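Local coordinates for uncharacterized hypothetical protein (Parabacteroides merdae, PDB 4EI0) that is of unknown function but belongs to the DUF4466 family and is built largely of antiparallel beta sheets, at residues N18-R23 with F127-K132; V27-V32 with D242-D247; I44-G49 with D104-T109; A54-S59 with T66-N71; G79-V84 with T109-Y114. One frame throughout, in Å; residues are numbered along the deposited sequence.

Interaction 1 (N18-R23 with F127-K132); sequences NDCIKR and FSFSVK
One face of the Phe-129 ring is covered by the sulfur of Cys-20, and around the same ring come the aromatic groups of Phe-38 and Tyr-40 and the side chain of Val-56. This is a Cys sulfur-aromatic contact in the core of a beta sandwich: strand 18-22 belongs to one sheet and strand 127-132 to the sheet facing it. The two short strands pass 8.3 Å apart at their axes and run roughly antiparallel, at 146°, without a hydrogen bond between them, so here they meet through their side chains. Cys-20 SG stands 3.5 Å from the ring centroid, only 10° off the ring normal, and therefore lies over the middle of the face and not at a rim carbon. Both torsions serve this: SG is anti to the backbone N of Cys-20 (chi1 -164°), while CG of Phe-129 turns anti to its own carbonyl carbon, which lays the ring beneath the sulfur. Further along, the Asn-18 and Val-131 side chains lie alongside each other, pointing opposite ways. The Asn-18 amide takes its polar partners outside this pair, with OD1 bonded to Tyr-40 OH and ND2 to Glu-140 O, so toward Val-131 it offers only van der Waals contact. That contact is loose: CG1 of Val-131 sits 4.0 Å from Asn-18 OD1 and 4.1 Å from Asn-18 CB.

Interaction 2 (V27-V32 with D242-D247); sequences VAPNIV and DRQLSD
Ala-28 and Gln-244 mark the nearest approach of the two backbones, their CA atoms 8.2 Å apart; segment 27-32 is an irregular loop and 243-246 a single short helical turn. The turn is opened by an N-cap, Asp-242, whose OD1 accepts from Leu-245 N at 2.9 Å and more weakly from Gln-244 N. At the other end of the turn, Ser-246 folds back on Asp-242 O with both its backbone N and its OG. From this small, well-tied helix one side chain, Gln-244, spans the gap to the loop. Its CG turns anti to the carbonyl carbon (chi1 -66°) and the chain runs extended beyond it, placing the carboxamide in the corner formed by Pro-29 and Ile-31. There the two ends of the amide do different work. NE2 donates to Pro-29 O, while OE1 accepts from Lys-308 NZ, a lysine that also forms a salt bridge with Asp-242. OE1 is lined by carbon as well, with CD of Pro-29 3.4 Å and CD1 of Ile-31 3.5 Å from it. Asn-30 ties the loop to Lys-147, at the end of strand 138-147, while Gln-244 and Ile-31 meet Lys-308 of strand 302-311, so the contact joins the two halves of the chain. The Gln-244 NE2 to Pro-29 O bond measures 3.0 Å with an N-H...O angle of 157°, and that oxygen lies 5° out of the Gln-244 amide plane.

Interaction 3 (I44-G49 with D104-T109); sequences IPNELG and DTCAAT
Ile-44 N donates to Cys-106 O over 2.9 Å, with an N-H...O angle of 159° and an approach nearly along the C=O axis. The bond carries on the antiparallel ladder of strands 35-43 and 107-115, in the register of the Met-42 and Ala-108 pair, just past the ends of both strands. Cys-106 then becomes the centre of the contact. Its SG sits between the backbone N and the carbonyl carbon (chi1 63°), which brings it beside Asn-46 CB at 3.9 Å. Its CB lies 3.2 Å from Ile-44 O and 3.4 Å from Asn-46 OD1, while CG2 of Ile-44 rests 4.0 Å from the same CB. Pro-83 of the second subunit packs against both Asn-46 and Cys-106, so this loop end forms part of the dimer contact. An alanine at Asn-46 would remove the carboxamide, and is likely to open a gap beside the cysteine CB and SG and take away part of the surface on which that proline rests. Chemically, one nearly straight backbone bond extends the register of the ladder, and weak contacts of carbon and sulfur with oxygen fill in the rest.

Interaction 4 (A54-S59 with T66-N71); sequences AQVVSS and TYFDPN
Ala-54 begins the contact by pointing its CB at the Phe-68 ring, whose CZ is 4.3 Å from that CB. Its carbonyl O also lies near the ring, 4.2 Å from CE2 of Phe-68. Gln-55 follows with its side chain turned the other way, and what it gives is backbone: its carbonyl carbon stands at the edge of the ring, near the ring plane. Val-56 then faces Phe-68 again and makes the main touch, CG2 against CZ and CE2. The modelled distance from Val-56 CG2 to Phe-68 CZ, 3.2 Å, is shorter than carbon atoms usually allow and is doubtful in detail. The valine meets the ring obliquely, and it is the CZ and CE2 end of the phenylalanine that reaches it. No hydrogen bond joins the two segments; this is apolar filling between the sheets of a beta sandwich. Beyond the phenylalanine the chain bends through an Asx turn, in which Asp-69 OD1 accepts from Asn-71 N at 2.8 Å and also from Asn-71 ND2. In the fold, strand 51-58 lies between 96-100 and 124-133 in its sheet, and strand 67-75 lies between 107-115 and 81-85 in the other. Tyr-112 and Leu-110 of strand 107-115, with Thr-97 and Ile-99 of strand 96-100, also line the Phe-68 side chain.

Interaction 5 (G79-V84 with T109-Y114); sequences GQDIPV and TLRYYY
A cross-strand salt bridge on the surface of the five-stranded sheet links Asp-81, on strand 81-85, the outermost of the sheet within this chain, with Arg-111 on strand 107-115, reaching over the strand 67-75 that separates them. NH2 of Arg-111 donates to OD2 of Asp-81 at 2.9 Å, and the bond is nearly straight at 174°. The arginine leaves its strand with CG anti to the carbonyl carbon (chi1 -68°) and stays extended as far as NE, which gives it the length to cross the intervening strand. Asp-81 OD2 meets the guanidinium edge, in its plane. The carboxylate does not lie flat in the same plane: the two groups are turned 64° apart, and NH2 comes in from above the carboxylate. The bridge is single: NH1 of Arg-111 stays 3.7 Å from Asp-81 OD2. On the strand between, Tyr-73 makes a cation-pi contact with the guanidinium, and the second subunit packs on residues 82-84. A leucine in place of Arg-111 would probably leave the Asp-81 carboxylate without its charged mate and the Tyr-73 ring without its cation. At the surface the bridge's charges are probably screened by solvent, and the tyrosine shares in holding the arginine.

In the fold
Interactions 1, 4 and 5 form a connected group in the N-terminal beta sandwich: the centres of 1 and 4 are about 9 Å apart, those of 4 and 5 about 12 Å. Interactions 1 and 4 both join the facing sheets; interaction 5 runs across the outer surface of one. Interaction 3 shares strand 107-115 with it, about 17 Å away centre to centre, and both touch the second subunit. In sequence, 3, 4 and 5 all fall between the two segments of interaction 1, and 4 closes before 5 opens. Interaction 2, about 37 Å from interaction 3 between centres, starts just after 18-23 and closes some 210 residues later, at the junction between the halves of an elongated molecule.

Interaction 1 (N18-R23 with F127-K132)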
# COMPACT_ATOMS: atom_id res chain seq x y z
N ASN B 18 14.27 -8.74 1.80
CA ASN B 18 13.45 -8.69 3.03
C ASN B 18 14.06 -7.80 4.10
O ASN B 18 15.23 -7.50 4.06
CB ASN B 18 13.11 -10.11 3.52
CG ASN B 18 14.31 -10.94 4.09
OD1 ASN B 18 14.11 -12.05 4.59
ND2 ASN B 18 15.50 -10.41 4.06
N ASP B 19 13.23 -7.39 5.04
CA ASP B 19 13.66 -6.61 6.19
C ASP B 19 12.64 -6.81 7.29
O ASP B 19 11.49 -7.05 6.99
CB ASP B 19 13.70 -5.13 5.84
CG ASP B 19 14.30 -4.29 6.97
OD1 ASP B 19 15.43 -4.56 7.38
OD2 ASP B 19 13.62 -3.39 7.48
N CYS B 20 13.05 -6.79 8.55
CA CYS B 20 12.11 -7.04 9.62
C CYS B 20 12.40 -6.11 10.77
O CYS B 20 13.56 -5.91 11.11
CB CYS B 20 12.19 -8.53 10.06
SG CYS B 20 10.73 -9.01 11.04
N ILE B 21 11.35 -5.55 11.36
CA ILE B 21 11.48 -4.62 12.50
C ILE B 21 10.61 -5.10 13.66
O ILE B 21 9.48 -5.48 13.47
CB ILE B 21 11.22 -3.13 12.11
CG1 ILE B 21 9.73 -2.82 11.89
CG2 ILE B 21 12.04 -2.74 10.88
CD1 ILE B 21 9.38 -1.33 11.93
N LYS B 22 11.18 -5.14 14.86
CA LYS B 22 10.41 -5.44 16.05
C LYS B 22 9.53 -4.23 16.29
O LYS B 22 10.03 -3.12 16.31
CB LYS B 22 11.37 -5.68 17.24
CG LYS B 22 10.66 -6.05 18.55
CD LYS B 22 11.64 -6.57 19.60
CE LYS B 22 11.05 -6.47 21.02
NZ LYS B 22 11.19 -5.13 21.63
N ARG B 23 8.22 -4.41 16.40
CA ARG B 23 7.31 -3.29 16.69
C ARG B 23 7.21 -3.02 18.19
O ARG B 23 7.20 -1.90 18.63
CB ARG B 23 5.94 -3.50 16.04
CG ARG B 23 5.98 -3.11 14.56
CD ARG B 23 4.83 -3.69 13.74
NE ARG B 23 3.50 -3.36 14.25
CZ ARG B 23 2.85 -2.21 14.06
NH1 ARG B 23 3.40 -1.21 13.37
NH2 ARG B 23 1.63 -2.04 14.56
N PHE B 127 14.85 -15.15 16.51
CA PHE B 127 13.94 -15.40 15.41
C PHE B 127 14.64 -15.38 14.05
O PHE B 127 15.47 -14.50 13.77
CB PHE B 127 12.87 -14.33 15.41
CG PHE B 127 12.04 -14.30 16.65
CD1 PHE B 127 10.92 -15.09 16.76
CD2 PHE B 127 12.41 -13.51 17.72
CE1 PHE B 127 10.18 -15.10 17.93
CE2 PHE B 127 11.64 -13.48 18.89
CZ PHE B 127 10.51 -14.26 18.97
N SER B 128 14.28 -16.33 13.20
CA SER B 128 14.73 -16.36 11.81
C SER B 128 13.54 -16.30 10.87
O SER B 128 12.73 -17.23 10.79
CB SER B 128 15.57 -17.61 11.57
OG SER B 128 16.02 -17.56 10.21
N PHE B 129 13.41 -15.16 10.20
CA PHE B 129 12.31 -14.91 9.23
C PHE B 129 12.81 -15.25 7.83
O PHE B 129 13.99 -15.01 7.53
CB PHE B 129 11.88 -13.45 9.20
CG PHE B 129 11.28 -12.93 10.49
CD1 PHE B 129 12.08 -12.60 11.56
CD2 PHE B 129 9.90 -12.86 10.64
CE1 PHE B 129 11.52 -12.14 12.73
CE2 PHE B 129 9.35 -12.41 11.82
CZ PHE B 129 10.16 -12.04 12.87
N SER B 130 11.95 -15.80 6.99
CA SER B 130 12.35 -16.12 5.61
C SER B 130 11.17 -16.06 4.68
O SER B 130 9.99 -16.08 5.12
CB SER B 130 13.01 -17.48 5.53
OG SER B 130 12.15 -18.48 6.03
N VAL B 131 11.47 -15.93 3.39
CA VAL B 131 10.50 -15.67 2.34
C VAL B 131 10.90 -16.45 1.07
O VAL B 131 12.08 -16.61 0.80
CB VAL B 131 10.36 -14.14 2.03
CG1 VAL B 131 11.72 -13.51 1.70
CG2 VAL B 131 9.34 -13.88 0.92
N LYS B 132 9.90 -16.91 0.32
CA LYS B 132 10.08 -17.50 -1.01
C LYS B 132 9.26 -16.71 -2.04
O LYS B 132 8.14 -16.33 -1.75
CB LYS B 132 9.58 -18.96 -1.02
CG LYS B 132 10.35 -19.93 -0.12
CD LYS B 132 9.76 -21.36 -0.24
CE LYS B 132 9.97 -22.27 0.95
NZ LYS B 132 11.09 -23.25 0.85

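Interaction 2 (V27-V32 with D242-D247)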
# COMPACT_ATOMS: atom_id res chain seq x y z
N VAL B 27 12.22 -0.70 25.45
CA VAL B 27 12.13 -0.50 26.90
C VAL B 27 11.05 -1.38 27.52
O VAL B 27 11.03 -1.53 28.73
CB VAL B 27 11.88 0.98 27.24
CG1 VAL B 27 13.07 1.82 26.84
CG2 VAL B 27 10.63 1.46 26.53
N ALA B 28 10.14 -1.95 26.73
CA ALA B 28 8.99 -2.64 27.31
C ALA B 28 9.41 -4.08 27.64
O ALA B 28 9.83 -4.81 26.76
CB ALA B 28 7.76 -2.60 26.40
N PRO B 29 9.32 -4.49 28.91
CA PRO B 29 9.74 -5.86 29.17
C PRO B 29 8.82 -6.89 28.48
O PRO B 29 7.62 -6.67 28.36
CB PRO B 29 9.66 -6.01 30.68
CG PRO B 29 9.52 -4.63 31.22
CD PRO B 29 8.86 -3.83 30.14
N ASN B 30 9.43 -8.01 28.11
CA ASN B 30 8.78 -9.10 27.41
C ASN B 30 8.35 -10.12 28.51
O ASN B 30 9.19 -10.84 29.06
CB ASN B 30 9.78 -9.75 26.46
CG ASN B 30 10.24 -8.82 25.36
OD1 ASN B 30 9.41 -8.20 24.70
ND2 ASN B 30 11.55 -8.77 25.11
N ILE B 31 7.05 -10.12 28.83
CA ILE B 31 6.44 -10.88 29.90
C ILE B 31 5.67 -12.09 29.33
O ILE B 31 4.90 -11.98 28.35
CB ILE B 31 5.49 -9.97 30.73
CG1 ILE B 31 6.29 -8.84 31.39
CG2 ILE B 31 4.81 -10.77 31.88
CD1 ILE B 31 5.42 -7.70 31.90
N VAL B 32 5.84 -13.24 29.95
CA VAL B 32 5.09 -14.46 29.64
C VAL B 32 3.60 -14.20 29.47
O VAL B 32 3.02 -13.40 30.21
CB VAL B 32 5.35 -15.57 30.69
CG1 VAL B 32 4.44 -16.77 30.44
CG2 VAL B 32 6.83 -16.01 30.63
N ASP B 242 3.02 2.44 35.58
CA ASP B 242 3.73 1.52 34.77
C ASP B 242 2.85 1.39 33.53
O ASP B 242 1.62 1.25 33.63
CB ASP B 242 3.88 0.23 35.56
CG ASP B 242 4.43 -0.90 34.73
OD1 ASP B 242 3.74 -1.36 33.81
OD2 ASP B 242 5.59 -1.27 34.97
N ARG B 243 3.46 1.47 32.37
CA ARG B 243 2.68 1.52 31.12
C ARG B 243 1.90 0.21 30.89
O ARG B 243 0.78 0.22 30.38
CB ARG B 243 3.61 1.80 29.92
CG ARG B 243 3.10 2.73 28.82
CD ARG B 243 1.63 2.52 28.47
NE ARG B 243 1.26 3.16 27.21
CZ ARG B 243 0.14 2.91 26.53
NH1 ARG B 243 -0.74 2.00 26.94
NH2 ARG B 243 -0.10 3.56 25.40
N GLN B 244 2.47 -0.91 31.32
CA GLN B 244 1.80 -2.20 31.17
C GLN B 244 0.69 -2.35 32.17
O GLN B 244 -0.33 -2.94 31.88
CB GLN B 244 2.81 -3.35 31.28
CG GLN B 244 3.77 -3.33 30.14
CD GLN B 244 4.97 -4.25 30.27
OE1 GLN B 244 5.66 -4.27 31.30
NE2 GLN B 244 5.32 -4.91 29.17
N LEU B 245 0.87 -1.84 33.38
CA LEU B 245 -0.16 -2.01 34.39
C LEU B 245 -1.32 -1.01 34.29
O LEU B 245 -2.42 -1.30 34.76
CB LEU B 245 0.45 -1.94 35.81
CG LEU B 245 1.43 -3.05 36.22
CD1 LEU B 245 2.04 -2.65 37.53
CD2 LEU B 245 0.73 -4.37 36.33
N SER B 246 -1.07 0.18 33.75
CA SER B 246 -2.04 1.27 33.79
C SER B 246 -2.55 1.72 32.43
O SER B 246 -3.55 2.45 32.35
CB SER B 246 -1.42 2.48 34.48
OG SER B 246 -0.68 3.19 33.51
N ASP B 247 -1.89 1.30 31.36
CA ASP B 247 -2.31 1.69 30.01
C ASP B 247 -2.50 3.22 29.88
O ASP B 247 -3.44 3.68 29.25
CB ASP B 247 -3.60 0.95 29.59
CG ASP B 247 -3.39 -0.54 29.38
OD1 ASP B 247 -3.26 -0.97 28.21
OD2 ASP B 247 -3.39 -1.28 30.38

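Interaction 3 (I44-G49 with D104-T109)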
# COMPACT_ATOMS: atom_id res chain seq x y z
N ILE B 44 10.02 -8.04 -4.26
CA ILE B 44 10.63 -8.62 -5.41
C ILE B 44 10.26 -7.70 -6.55
O ILE B 44 9.15 -7.20 -6.59
CB ILE B 44 10.17 -10.07 -5.66
CG1 ILE B 44 10.99 -10.70 -6.81
CG2 ILE B 44 8.68 -10.15 -5.97
CD1 ILE B 44 10.74 -12.18 -7.01
N PRO B 45 11.20 -7.42 -7.47
CA PRO B 45 10.79 -6.63 -8.62
C PRO B 45 9.64 -7.34 -9.34
O PRO B 45 9.69 -8.56 -9.58
CB PRO B 45 12.06 -6.55 -9.47
CG PRO B 45 13.17 -6.79 -8.49
CD PRO B 45 12.62 -7.80 -7.54
N ASN B 46 8.58 -6.59 -9.66
CA ASN B 46 7.33 -7.16 -10.16
C ASN B 46 7.48 -7.95 -11.44
O ASN B 46 6.79 -8.93 -11.62
CB ASN B 46 6.30 -6.06 -10.42
CG ASN B 46 4.88 -6.61 -10.54
OD1 ASN B 46 4.45 -7.43 -9.72
ND2 ASN B 46 4.16 -6.15 -11.54
N GLU B 47 8.42 -7.57 -12.29
CA GLU B 47 8.63 -8.28 -13.55
C GLU B 47 9.35 -9.64 -13.38
O GLU B 47 9.25 -10.48 -14.25
CB GLU B 47 9.36 -7.37 -14.55
CG GLU B 47 10.84 -7.16 -14.29
CD GLU B 47 11.21 -6.09 -13.23
OE1 GLU B 47 10.34 -5.55 -12.46
OE2 GLU B 47 12.43 -5.81 -13.17
N LEU B 48 9.99 -9.86 -12.24
CA LEU B 48 10.70 -11.13 -11.95
C LEU B 48 9.79 -12.20 -11.33
O LEU B 48 9.99 -13.40 -11.55
CB LEU B 48 11.91 -10.89 -11.04
CG LEU B 48 13.05 -9.99 -11.53
CD1 LEU B 48 14.18 -9.96 -10.47
CD2 LEU B 48 13.61 -10.37 -12.90
N GLY B 49 8.77 -11.81 -10.57
CA GLY B 49 7.82 -12.78 -10.09
C GLY B 49 7.01 -12.16 -8.96
O GLY B 49 6.82 -10.96 -8.91
N ASP B 104 -1.62 -12.35 -5.89
CA ASP B 104 -0.38 -11.95 -6.56
C ASP B 104 0.03 -10.57 -6.01
O ASP B 104 -0.73 -9.56 -6.15
CB ASP B 104 -0.54 -11.77 -8.07
CG ASP B 104 -0.63 -13.09 -8.82
OD1 ASP B 104 -0.52 -14.16 -8.18
OD2 ASP B 104 -0.82 -13.02 -10.06
N THR B 105 1.24 -10.52 -5.47
CA THR B 105 1.85 -9.25 -5.18
C THR B 105 3.34 -9.34 -5.22
O THR B 105 3.92 -10.38 -4.92
CB THR B 105 1.39 -8.71 -3.82
OG1 THR B 105 1.92 -7.39 -3.66
CG2 THR B 105 1.81 -9.64 -2.72
N CYS B 106 3.98 -8.22 -5.54
CA CYS B 106 5.44 -8.15 -5.47
C CYS B 106 6.00 -7.60 -4.17
O CYS B 106 7.20 -7.53 -4.01
CB CYS B 106 5.95 -7.34 -6.64
SG CYS B 106 5.43 -5.64 -6.66
N ALA B 107 5.15 -7.18 -3.24
CA ALA B 107 5.64 -6.50 -2.03
C ALA B 107 4.59 -6.60 -0.95
O ALA B 107 3.39 -6.42 -1.22
CB ALA B 107 6.06 -5.03 -2.28
N ALA B 108 5.02 -6.94 0.26
CA ALA B 108 4.04 -7.02 1.37
C ALA B 108 4.77 -6.84 2.69
O ALA B 108 5.97 -7.05 2.79
CB ALA B 108 3.33 -8.35 1.37
N THR B 109 4.02 -6.42 3.69
CA THR B 109 4.50 -6.38 5.08
C THR B 109 3.52 -7.08 5.97
O THR B 109 2.36 -6.70 6.03
CB THR B 109 4.65 -4.96 5.57
OG1 THR B 109 5.56 -4.29 4.74
CG2 THR B 109 5.17 -4.91 7.02

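Interaction 4 (A54-S59 with T66-N71)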
# COMPACT_ATOMS: atom_id res chain seq x y z
N ALA B 54 5.92 -17.06 3.44
CA ALA B 54 6.78 -16.48 4.48
C ALA B 54 6.83 -17.45 5.67
O ALA B 54 5.89 -18.19 5.89
CB ALA B 54 6.23 -15.14 4.90
N GLN B 55 7.91 -17.42 6.43
CA GLN B 55 8.04 -18.30 7.54
C GLN B 55 8.84 -17.65 8.66
O GLN B 55 9.66 -16.79 8.40
CB GLN B 55 8.75 -19.57 7.03
CG GLN B 55 9.31 -20.44 8.08
CD GLN B 55 9.97 -21.66 7.50
OE1 GLN B 55 9.33 -22.53 6.93
NE2 GLN B 55 11.27 -21.75 7.68
N VAL B 56 8.55 -18.00 9.91
CA VAL B 56 9.42 -17.60 11.03
C VAL B 56 9.68 -18.84 11.88
O VAL B 56 8.74 -19.63 12.15
CB VAL B 56 8.82 -16.61 11.99
CG1 VAL B 56 9.95 -15.88 12.70
CG2 VAL B 56 7.89 -15.70 11.31
N VAL B 57 10.93 -19.03 12.24
CA VAL B 57 11.35 -20.08 13.17
C VAL B 57 11.80 -19.34 14.43
O VAL B 57 12.69 -18.52 14.37
CB VAL B 57 12.52 -20.92 12.58
CG1 VAL B 57 13.04 -21.92 13.62
CG2 VAL B 57 12.11 -21.65 11.29
N SER B 58 11.14 -19.58 15.55
CA SER B 58 11.59 -19.05 16.85
C SER B 58 12.47 -20.05 17.55
O SER B 58 12.38 -21.25 17.27
CB SER B 58 10.40 -18.76 17.78
OG SER B 58 9.68 -19.94 18.00
N SER B 59 13.28 -19.58 18.49
CA SER B 59 14.24 -20.46 19.17
C SER B 59 13.56 -21.24 20.30
O SER B 59 14.06 -22.24 20.71
CB SER B 59 15.44 -19.66 19.70
OG SER B 59 15.00 -18.71 20.63
N THR B 66 0.36 -17.84 18.60
CA THR B 66 1.49 -17.35 17.77
C THR B 66 1.07 -17.48 16.26
O THR B 66 0.60 -18.54 15.83
CB THR B 66 2.72 -18.19 18.04
OG1 THR B 66 3.09 -17.99 19.40
CG2 THR B 66 3.88 -17.83 17.12
N TYR B 67 1.09 -16.40 15.52
CA TYR B 67 0.63 -16.42 14.15
C TYR B 67 1.17 -15.25 13.32
O TYR B 67 1.71 -14.29 13.88
CB TYR B 67 -0.92 -16.42 14.09
CG TYR B 67 -1.57 -15.12 14.35
CD1 TYR B 67 -1.40 -14.48 15.53
CD2 TYR B 67 -2.39 -14.51 13.39
CE1 TYR B 67 -1.97 -13.28 15.78
CE2 TYR B 67 -2.99 -13.29 13.64
CZ TYR B 67 -2.77 -12.69 14.84
OH TYR B 67 -3.32 -11.48 15.14
N PHE B 68 1.03 -15.37 11.99
CA PHE B 68 1.13 -14.25 11.07
C PHE B 68 -0.28 -13.81 10.78
O PHE B 68 -1.10 -14.61 10.40
CB PHE B 68 1.70 -14.71 9.74
CG PHE B 68 3.18 -14.59 9.60
CD1 PHE B 68 3.80 -13.35 9.54
CD2 PHE B 68 3.94 -15.72 9.35
CE1 PHE B 68 5.16 -13.23 9.32
CE2 PHE B 68 5.30 -15.59 9.16
CZ PHE B 68 5.90 -14.35 9.13
N ASP B 69 -0.56 -12.53 10.92
CA ASP B 69 -1.83 -11.98 10.47
C ASP B 69 -1.75 -12.08 8.93
O ASP B 69 -0.69 -11.85 8.34
CB ASP B 69 -1.91 -10.55 11.07
CG ASP B 69 -2.98 -9.65 10.50
OD1 ASP B 69 -3.47 -9.82 9.39
OD2 ASP B 69 -3.25 -8.63 11.16
N PRO B 70 -2.84 -12.51 8.28
CA PRO B 70 -2.80 -12.76 6.86
C PRO B 70 -2.90 -11.49 6.00
O PRO B 70 -2.96 -11.60 4.75
CB PRO B 70 -4.02 -13.69 6.63
CG PRO B 70 -5.00 -13.27 7.70
CD PRO B 70 -4.17 -12.83 8.87
N ASN B 71 -3.02 -10.30 6.62
CA ASN B 71 -3.12 -9.08 5.84
C ASN B 71 -1.77 -8.44 5.64
O ASN B 71 -1.01 -8.38 6.55
CB ASN B 71 -4.03 -8.06 6.48
CG ASN B 71 -5.44 -8.55 6.59
OD1 ASN B 71 -6.22 -8.50 5.65
ND2 ASN B 71 -5.78 -9.01 7.76

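Interaction 5 (G79-V84 with T109-Y114)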
# COMPACT_ATOMS: atom_id res chain seq x y z
N GLY B 79 0.01 8.13 6.03
CA GLY B 79 0.64 7.24 6.99
C GLY B 79 -0.26 6.23 7.72
O GLY B 79 0.23 5.55 8.61
N GLN B 80 -1.54 6.11 7.38
CA GLN B 80 -2.42 5.09 8.01
C GLN B 80 -2.37 3.73 7.25
O GLN B 80 -2.10 3.66 6.04
CB GLN B 80 -3.84 5.60 8.16
CG GLN B 80 -3.89 6.87 9.00
CD GLN B 80 -4.72 7.97 8.38
OE1 GLN B 80 -5.18 7.86 7.25
NE2 GLN B 80 -4.90 9.06 9.12
N ASP B 81 -2.55 2.67 7.99
CA ASP B 81 -2.47 1.30 7.44
C ASP B 81 -3.61 0.98 6.50
O ASP B 81 -4.74 1.40 6.73
CB ASP B 81 -2.51 0.33 8.57
CG ASP B 81 -1.26 0.40 9.44
OD1 ASP B 81 -0.18 0.81 8.92
OD2 ASP B 81 -1.39 0.04 10.63
N ILE B 82 -3.31 0.28 5.42
CA ILE B 82 -4.35 -0.34 4.59
C ILE B 82 -4.10 -1.85 4.61
O ILE B 82 -3.15 -2.30 3.99
CB ILE B 82 -4.34 0.16 3.13
CG1 ILE B 82 -4.42 1.68 3.02
CG2 ILE B 82 -5.54 -0.44 2.39
CD1 ILE B 82 -4.04 2.17 1.63
N PRO B 83 -4.88 -2.61 5.39
CA PRO B 83 -4.78 -4.05 5.36
C PRO B 83 -5.45 -4.61 4.07
O PRO B 83 -6.55 -4.16 3.70
CB PRO B 83 -5.52 -4.49 6.61
CG PRO B 83 -6.47 -3.42 6.89
CD PRO B 83 -5.90 -2.15 6.37
N VAL B 84 -4.74 -5.51 3.41
CA VAL B 84 -5.19 -6.21 2.22
C VAL B 84 -4.95 -7.68 2.49
O VAL B 84 -3.81 -8.11 2.82
CB VAL B 84 -4.44 -5.75 0.94
CG1 VAL B 84 -4.92 -6.57 -0.28
CG2 VAL B 84 -4.59 -4.26 0.75
N THR B 109 4.02 -6.42 3.69
CA THR B 109 4.50 -6.38 5.08
C THR B 109 3.52 -7.08 5.97
O THR B 109 2.36 -6.70 6.03
CB THR B 109 4.65 -4.96 5.57
OG1 THR B 109 5.56 -4.29 4.74
CG2 THR B 109 5.17 -4.91 7.02
N LEU B 110 3.96 -8.17 6.55
CA LEU B 110 3.11 -9.02 7.36
C LEU B 110 3.55 -8.86 8.78
O LEU B 110 4.74 -8.73 9.04
CB LEU B 110 3.25 -10.49 6.98
CG LEU B 110 2.80 -10.93 5.58
CD1 LEU B 110 3.17 -12.39 5.43
CD2 LEU B 110 1.29 -10.68 5.38
N ARG B 111 2.56 -8.86 9.68
CA ARG B 111 2.80 -8.81 11.13
C ARG B 111 2.79 -10.18 11.73
O ARG B 111 1.86 -10.97 11.49
CB ARG B 111 1.77 -7.94 11.76
CG ARG B 111 1.98 -6.49 11.34
CD ARG B 111 0.89 -5.59 11.85
NE ARG B 111 1.13 -4.27 11.32
CZ ARG B 111 0.26 -3.29 11.34
NH1 ARG B 111 -0.94 -3.46 11.86
NH2 ARG B 111 0.59 -2.14 10.80
N TYR B 112 3.85 -10.50 12.47
CA TYR B 112 3.98 -11.75 13.20
C TYR B 112 3.90 -11.46 14.69
O TYR B 112 4.53 -10.51 15.18
CB TYR B 112 5.31 -12.40 12.87
CG TYR B 112 5.77 -13.55 13.76
CD1 TYR B 112 5.23 -14.81 13.64
CD2 TYR B 112 6.81 -13.38 14.65
CE1 TYR B 112 5.66 -15.86 14.44
CE2 TYR B 112 7.24 -14.41 15.46
CZ TYR B 112 6.67 -15.64 15.34
OH TYR B 112 7.13 -16.67 16.10
N TYR B 113 3.12 -12.29 15.37
CA TYR B 113 2.87 -12.20 16.80
C TYR B 113 3.36 -13.47 17.47
O TYR B 113 2.86 -14.56 17.19
CB TYR B 113 1.37 -12.02 17.02
CG TYR B 113 0.86 -10.72 16.45
CD1 TYR B 113 0.87 -9.56 17.21
CD2 TYR B 113 0.37 -10.66 15.17
CE1 TYR B 113 0.38 -8.38 16.70
CE2 TYR B 113 -0.11 -9.48 14.64
CZ TYR B 113 -0.10 -8.35 15.41
OH TYR B 113 -0.54 -7.22 14.85
N TYR B 114 4.40 -13.35 18.29
CA TYR B 114 4.91 -14.44 19.07
C TYR B 114 4.30 -14.31 20.45
O TYR B 114 4.50 -13.29 21.11
CB TYR B 114 6.41 -14.34 19.18
CG TYR B 114 7.08 -15.35 20.05
CD1 TYR B 114 7.32 -16.62 19.59
CD2 TYR B 114 7.55 -15.02 21.32
CE1 TYR B 114 8.00 -17.57 20.36
CE2 TYR B 114 8.24 -15.97 22.10
CZ TYR B 114 8.45 -17.23 21.64
OH TYR B 114 9.11 -18.16 22.36